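Long-range contacts in sensor protein dcuS (PDB 3BY8), which senses C4-dicarboxylates such as fumarate and malate through this periplasmic domain of a membrane histidine kinase and activates the response regulator DcuR by phosphorylation: residues F81-I86 against L107-T111; V20-A25 against V123-G127. One frame throughout, in Å; residues are numbered along the deposited sequence. Where two conformers were deposited one is given.

Contact 1. Residues F81-I86 against L107-T111. With LMR ((2S)-2-hydroxybutanedioic acid), chain B.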
loop_
_atom_site.group_PDB
_atom_site.type_symbol
_atom_site.label_atom_id
_atom_site.label_comp_id
_atom_site.label_asym_id
_atom_site.label_seq_id
_atom_site.Cartn_x
_atom_site.Cartn_y
_atom_site.Cartn_z
ATOM N N PHE A 81 -6.463 3.077 8.560
ATOM C CA PHE A 81 -5.534 1.973 8.351
ATOM C C PHE A 81 -5.250 1.274 9.690
ATOM O O PHE A 81 -5.186 1.929 10.734
ATOM C CB PHE A 81 -4.240 2.552 7.798
ATOM C CG PHE A 81 -3.236 1.507 7.377
ATOM C CD1 PHE A 81 -2.276 1.029 8.261
ATOM C CD2 PHE A 81 -3.277 0.968 6.084
ATOM C CE1 PHE A 81 -1.376 0.045 7.885
ATOM C CE2 PHE A 81 -2.375 -0.028 5.692
ATOM C CZ PHE A 81 -1.431 -0.493 6.572
ATOM N N LYS A 82 -5.089 -0.042 9.660
ATOM C CA LYS A 82 -4.756 -0.790 10.862
ATOM C C LYS A 82 -3.315 -1.280 10.767
ATOM O O LYS A 82 -2.977 -2.046 9.874
ATOM C CB LYS A 82 -5.696 -1.989 11.057
ATOM C CG LYS A 82 -5.312 -2.796 12.294
ATOM C CD LYS A 82 -6.129 -4.063 12.455
ATOM C CE LYS A 82 -7.465 -3.794 13.097
ATOM N NZ LYS A 82 -8.161 -5.089 13.381
ATOM N N GLY A 83 -2.471 -0.821 11.687
ATOM C CA GLY A 83 -1.076 -1.212 11.709
ATOM C C GLY A 83 -0.191 -0.019 11.998
ATOM O O GLY A 83 -0.262 0.996 11.274
ATOM N N ASP A 84 0.654 -0.121 13.027
ATOM C CA ASP A 84 1.531 0.995 13.357
ATOM C C ASP A 84 2.677 1.170 12.369
ATOM O O ASP A 84 3.405 2.182 12.390
ATOM C CB ASP A 84 2.081 0.836 14.776
ATOM C CG ASP A 84 1.012 1.081 15.827
ATOM O OD1 ASP A 84 -0.004 1.750 15.506
ATOM O OD2 ASP A 84 1.210 0.604 16.967
ATOM N N ASP A 85 2.821 0.203 11.461
ATOM C CA ASP A 85 3.888 0.306 10.489
ATOM C C ASP A 85 3.695 1.389 9.438
ATOM O O ASP A 85 4.651 1.750 8.764
ATOM C CB ASP A 85 4.247 -1.067 9.867
ATOM C CG ASP A 85 3.035 -1.945 9.496
ATOM O OD1 ASP A 85 1.907 -1.801 10.011
ATOM O OD2 ASP A 85 3.266 -2.861 8.678
ATOM N N ILE A 86 2.494 1.954 9.360
ATOM C CA ILE A 86 2.270 3.066 8.443
ATOM C C ILE A 86 2.804 4.387 9.021
ATOM O O ILE A 86 3.041 5.350 8.288
ATOM C CB ILE A 86 0.758 3.251 8.140
ATOM C CG1 ILE A 86 0.575 4.209 6.957
ATOM C CG2 ILE A 86 0.011 3.780 9.391
ATOM C CD1 ILE A 86 -0.822 4.185 6.352
ATOM N N LEU A 107 4.214 -9.337 4.889
ATOM C CA LEU A 107 5.429 -8.556 4.746
ATOM C C LEU A 107 4.833 -7.332 4.044
ATOM O O LEU A 107 4.227 -7.428 2.967
ATOM C CB LEU A 107 6.419 -9.268 3.832
ATOM C CG LEU A 107 7.669 -8.459 3.520
ATOM C CD1 LEU A 107 8.414 -8.105 4.780
ATOM C CD2 LEU A 107 8.556 -9.302 2.587
ATOM N N ARG A 108 4.984 -6.182 4.682
ATOM C CA ARG A 108 4.361 -4.953 4.212
ATOM C C ARG A 108 5.350 -3.842 3.974
ATOM O O ARG A 108 6.291 -3.660 4.720
ATOM C CB ARG A 108 3.348 -4.535 5.288
ATOM C CG ARG A 108 2.274 -5.594 5.520
ATOM C CD ARG A 108 1.845 -5.742 7.003
ATOM N NE ARG A 108 1.352 -4.506 7.631
ATOM C CZ ARG A 108 0.076 -4.197 7.794
ATOM N NH1 ARG A 108 -0.903 -4.993 7.373
ATOM N NH2 ARG A 108 -0.233 -3.093 8.474
ATOM N N VAL A 109 5.116 -3.089 2.902
ATOM C CA VAL A 109 5.959 -1.966 2.547
ATOM C C VAL A 109 5.106 -0.709 2.384
ATOM O O VAL A 109 3.895 -0.762 2.064
ATOM C CB VAL A 109 6.793 -2.230 1.240
ATOM C CG1 VAL A 109 7.572 -3.552 1.418
ATOM C CG2 VAL A 109 5.913 -2.274 -0.012
ATOM N N PHE A 110 5.778 0.425 2.572
ATOM C CA PHE A 110 5.067 1.710 2.575
ATOM C C PHE A 110 5.917 2.774 1.938
ATOM O O PHE A 110 7.124 2.840 2.181
ATOM C CB PHE A 110 4.813 2.182 4.041
ATOM C CG PHE A 110 4.014 1.224 4.861
ATOM C CD1 PHE A 110 4.620 0.087 5.418
ATOM C CD2 PHE A 110 2.653 1.444 5.089
ATOM C CE1 PHE A 110 3.861 -0.814 6.193
ATOM C CE2 PHE A 110 1.912 0.557 5.855
ATOM C CZ PHE A 110 2.515 -0.577 6.413
ATOM N N THR A 111 5.288 3.636 1.142
ATOM C CA THR A 111 6.007 4.761 0.556
ATOM C C THR A 111 5.078 5.990 0.518
ATOM O O THR A 111 3.869 5.866 0.342
ATOM C CB THR A 111 6.566 4.402 -0.868
ATOM O OG1 THR A 111 7.610 5.323 -1.211
ATOM C CG2 THR A 111 5.460 4.473 -1.944
HETATM C C1 LMR B . -4.964 -2.156 6.410
HETATM O O1A LMR B . -5.548 -1.907 5.388
HETATM O O1B LMR B . -5.467 -1.845 7.511
HETATM C C2 LMR B . -3.853 -3.158 6.333
HETATM O O2 LMR B . -3.381 -3.553 7.692
HETATM C C3 LMR B . -4.162 -4.335 5.387
HETATM C C4 LMR B . -5.005 -5.387 6.136
HETATM O O4A LMR B . -6.183 -5.138 6.386
HETATM O O4B LMR B . -4.460 -6.455 6.542
#
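Phe81 and Phe110 bring their rings together obliquely, planes 75° apart, with CZ of Phe81 3.6 Å from CE2 of Phe110 and near the plane of the Phe110 ring, at its edge. One face of the Phe81 ring carries the bound malate, whose C1 stands 3.4 Å above the plane near the rim; Ile86 CD1 covers the opposite face, and Gly83 O lies in plane at the edge. The Phe110 ring has Asp85 O above the centre of one face, where Ile86 CA also makes an off-centre CH-pi contact, 4.0 Å from the ring centroid.

The polar partners of the Arg108 guanidinium lie at its edge, near its plane, while Phe81 touches NH2 obliquely. Asp85, its carboxylate nearly coplanar with the guanidinium, is gripped side-on: Arg108 NE reaches the syn lone pair of Asp85 OD2 at 2.7 Å, almost straight at 173°, while Arg108 NH2 meets Asp85 OD1 at 2.9 Å. Bends at its second and third torsions carry the Arg108 chain round to this position. NH2 also makes a longer bond to a lone pair of Lys82 O, in the carbonyl plane.

Lys82 frames the ligand with its backbone, since its N binds malate O1B at 2.8 Å and its O accepts from the malate hydroxyl. Arg68, His71 and the backbone from Gly101 to Leu103 complete this Cache-domain pocket. Asp85, with OD1 also bonded to Asn99, does not touch the ligand and is placed to act as a second-shell residue, its two-point grip probably setting the rotation of the Arg108 guanidinium. Arg108 NH1 donates to the malate hydroxyl oxygen O2 at 2.9 Å, and the Asp85 charge would probably offset part of that on Arg108.

Contact 2. Residues V20-A25 against V123-G127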
loop_
_atom_site.group_PDB
_atom_site.type_symbol
_atom_site.label_atom_id
_atom_site.label_comp_id
_atom_site.label_asym_id
_atom_site.label_seq_id
_atom_site.Cartn_x
_atom_site.Cartn_y
_atom_site.Cartn_z
ATOM N N VAL A 20 6.311 -1.394 -6.955
ATOM C CA VAL A 20 4.898 -1.199 -7.266
ATOM C C VAL A 20 4.344 0.007 -6.492
ATOM O O VAL A 20 3.671 0.860 -7.069
ATOM C CB VAL A 20 4.063 -2.467 -6.917
ATOM C CG1 VAL A 20 2.573 -2.246 -7.145
ATOM C CG2 VAL A 20 4.587 -3.675 -7.748
ATOM N N ALA A 21 4.663 0.095 -5.199
ATOM C CA ALA A 21 4.139 1.183 -4.379
ATOM C C ALA A 21 4.615 2.534 -4.874
ATOM O O ALA A 21 3.832 3.469 -4.975
ATOM C CB ALA A 21 4.577 0.955 -2.957
ATOM N N ARG A 22 5.892 2.629 -5.220
ATOM C CA ARG A 22 6.477 3.873 -5.705
ATOM C C ARG A 22 5.837 4.273 -7.027
ATOM O O ARG A 22 5.549 5.438 -7.271
ATOM C CB ARG A 22 7.988 3.711 -5.898
ATOM C CG ARG A 22 8.751 3.593 -4.584
ATOM C CD ARG A 22 10.185 3.164 -4.896
ATOM N NE ARG A 22 11.016 3.159 -3.705
ATOM C CZ ARG A 22 12.315 2.876 -3.698
ATOM N NH1 ARG A 22 12.945 2.576 -4.837
ATOM N NH2 ARG A 22 12.994 2.892 -2.551
ATOM N N THR A 23 5.593 3.288 -7.881
ATOM C CA THR A 23 4.982 3.592 -9.155
ATOM C C THR A 23 3.585 4.175 -8.948
ATOM O O THR A 23 3.231 5.216 -9.545
ATOM C CB THR A 23 4.924 2.321 -9.999
ATOM O OG1 THR A 23 6.257 1.842 -10.210
ATOM C CG2 THR A 23 4.280 2.636 -11.370
ATOM N N LEU A 24 2.786 3.536 -8.103
ATOM C CA LEU A 24 1.444 4.036 -7.819
ATOM C C LEU A 24 1.488 5.402 -7.144
ATOM O O LEU A 24 0.590 6.225 -7.385
ATOM C CB LEU A 24 0.702 3.066 -6.925
ATOM C CG LEU A 24 0.325 1.772 -7.605
ATOM C CD1 LEU A 24 -0.308 0.809 -6.616
ATOM C CD2 LEU A 24 -0.640 2.070 -8.707
ATOM N N ALA A 25 2.471 5.653 -6.298
ATOM C CA ALA A 25 2.529 6.958 -5.641
ATOM C C ALA A 25 2.474 8.104 -6.670
ATOM O O ALA A 25 2.094 9.227 -6.337
ATOM C CB ALA A 25 3.797 7.053 -4.810
ATOM N N VAL A 123 -0.139 7.939 1.450
ATOM C CA VAL A 123 0.754 6.801 1.545
ATOM C C VAL A 123 0.229 5.656 0.684
ATOM O O VAL A 123 -0.974 5.494 0.534
ATOM C CB VAL A 123 0.796 6.296 3.021
ATOM C CG1 VAL A 123 1.618 5.007 3.130
ATOM C CG2 VAL A 123 1.396 7.378 3.921
ATOM N N VAL A 124 1.145 4.915 0.074
ATOM C CA VAL A 124 0.760 3.670 -0.606
ATOM C C VAL A 124 1.374 2.561 0.266
ATOM O O VAL A 124 2.590 2.527 0.506
ATOM C CB VAL A 124 1.317 3.503 -2.031
ATOM C CG1 VAL A 124 0.815 2.183 -2.595
ATOM C CG2 VAL A 124 0.875 4.652 -2.932
ATOM N N ALA A 125 0.490 1.682 0.754
ATOM C CA ALA A 125 0.862 0.532 1.579
ATOM C C ALA A 125 0.602 -0.754 0.778
ATOM O O ALA A 125 -0.494 -0.914 0.228
ATOM C CB ALA A 125 0.010 0.524 2.864
ATOM N N ILE A 126 1.572 -1.669 0.735
ATOM C CA ILE A 126 1.392 -2.936 -0.022
ATOM C C ILE A 126 1.848 -4.127 0.823
ATOM O O ILE A 126 2.862 -4.046 1.506
ATOM C CB ILE A 126 2.199 -2.899 -1.348
ATOM C CG1 ILE A 126 1.618 -1.798 -2.235
ATOM C CG2 ILE A 126 2.179 -4.276 -2.048
ATOM C CD1 ILE A 126 2.196 -1.771 -3.675
ATOM N N GLY A 127 1.068 -5.204 0.807
ATOM C CA GLY A 127 1.446 -6.376 1.568
ATOM C C GLY A 127 1.606 -7.614 0.698
ATOM O O GLY A 127 0.915 -7.763 -0.325
#
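Ile126 reaches from its strand to the helix with its outermost methyl, and Val124, two residues earlier on the same strand face, meets the next part of that helix with both branches. No hydrogen bond crosses between the two segments; the contact is apolar helix-on-sheet packing within the Cache sensor domain.

Side-chain contacts form the first group. Ile126 CD1 lies 3.5 Å from Val20 CG1 and 3.7 Å from Ala21 CB, brought there by an extended outer torsion (chi2 -172°) that carries CD1 out to the helix. Val124 CG1 comes within 4.0 Å of the same Ala21 CB, so this small side chain fits between the two larger strand residues. The CB methylene of Leu24 closes on Val124 CG2 more loosely, at 4.3 Å.

Contacts of methyls with the helix backbone make the second group. Ile126 CD1 rests 3.4 Å from Ala21 N, and Val124 CG2 stands 3.8 Å from Ala21 O, a carbonyl already holding Ala25 N in the helical ladder. The small side chain of Ala21 is consistent with so close an approach, the segment axes coming to 8.1 Å. With alanine at Val124 both methyls that meet the helix are gone, which is likely to leave a gap beside Ala21 and Leu24.

The axes of 20-25 and 123-127 run roughly antiparallel, 152° apart; the long N-terminal helix 8-25 is laid on the face of the antiparallel sheet away from the malate pocket. Val20 and Leu24 extend the layer to Ile59 of strand 58-63 and to helix 43-53, while Ala21 touches Thr111 on strand 106-114.

How the contacts relate
From the N terminus, helix 8-25 supplies the first half of contact 2, whose loop closes only at strand 120-129, nearly a hundred residues on. Within that span lies the much shorter loop of contact 1, running from the pocket segment 81-86 through strand 95-99 to strand 106-114. The loops are therefore nested, and they do not cross. Strands 106-114 and 120-129, consecutive in the chain and adjacent in the sheet, join the contacts directly: the backbones pair at Val109 with Ile126 and at Thr111 with Val124. Contact 1 ties the ligand-binding loop to one sheet face, contact 2 the long helix to the other, with Ala125 packing against Phe110 on the ligand side.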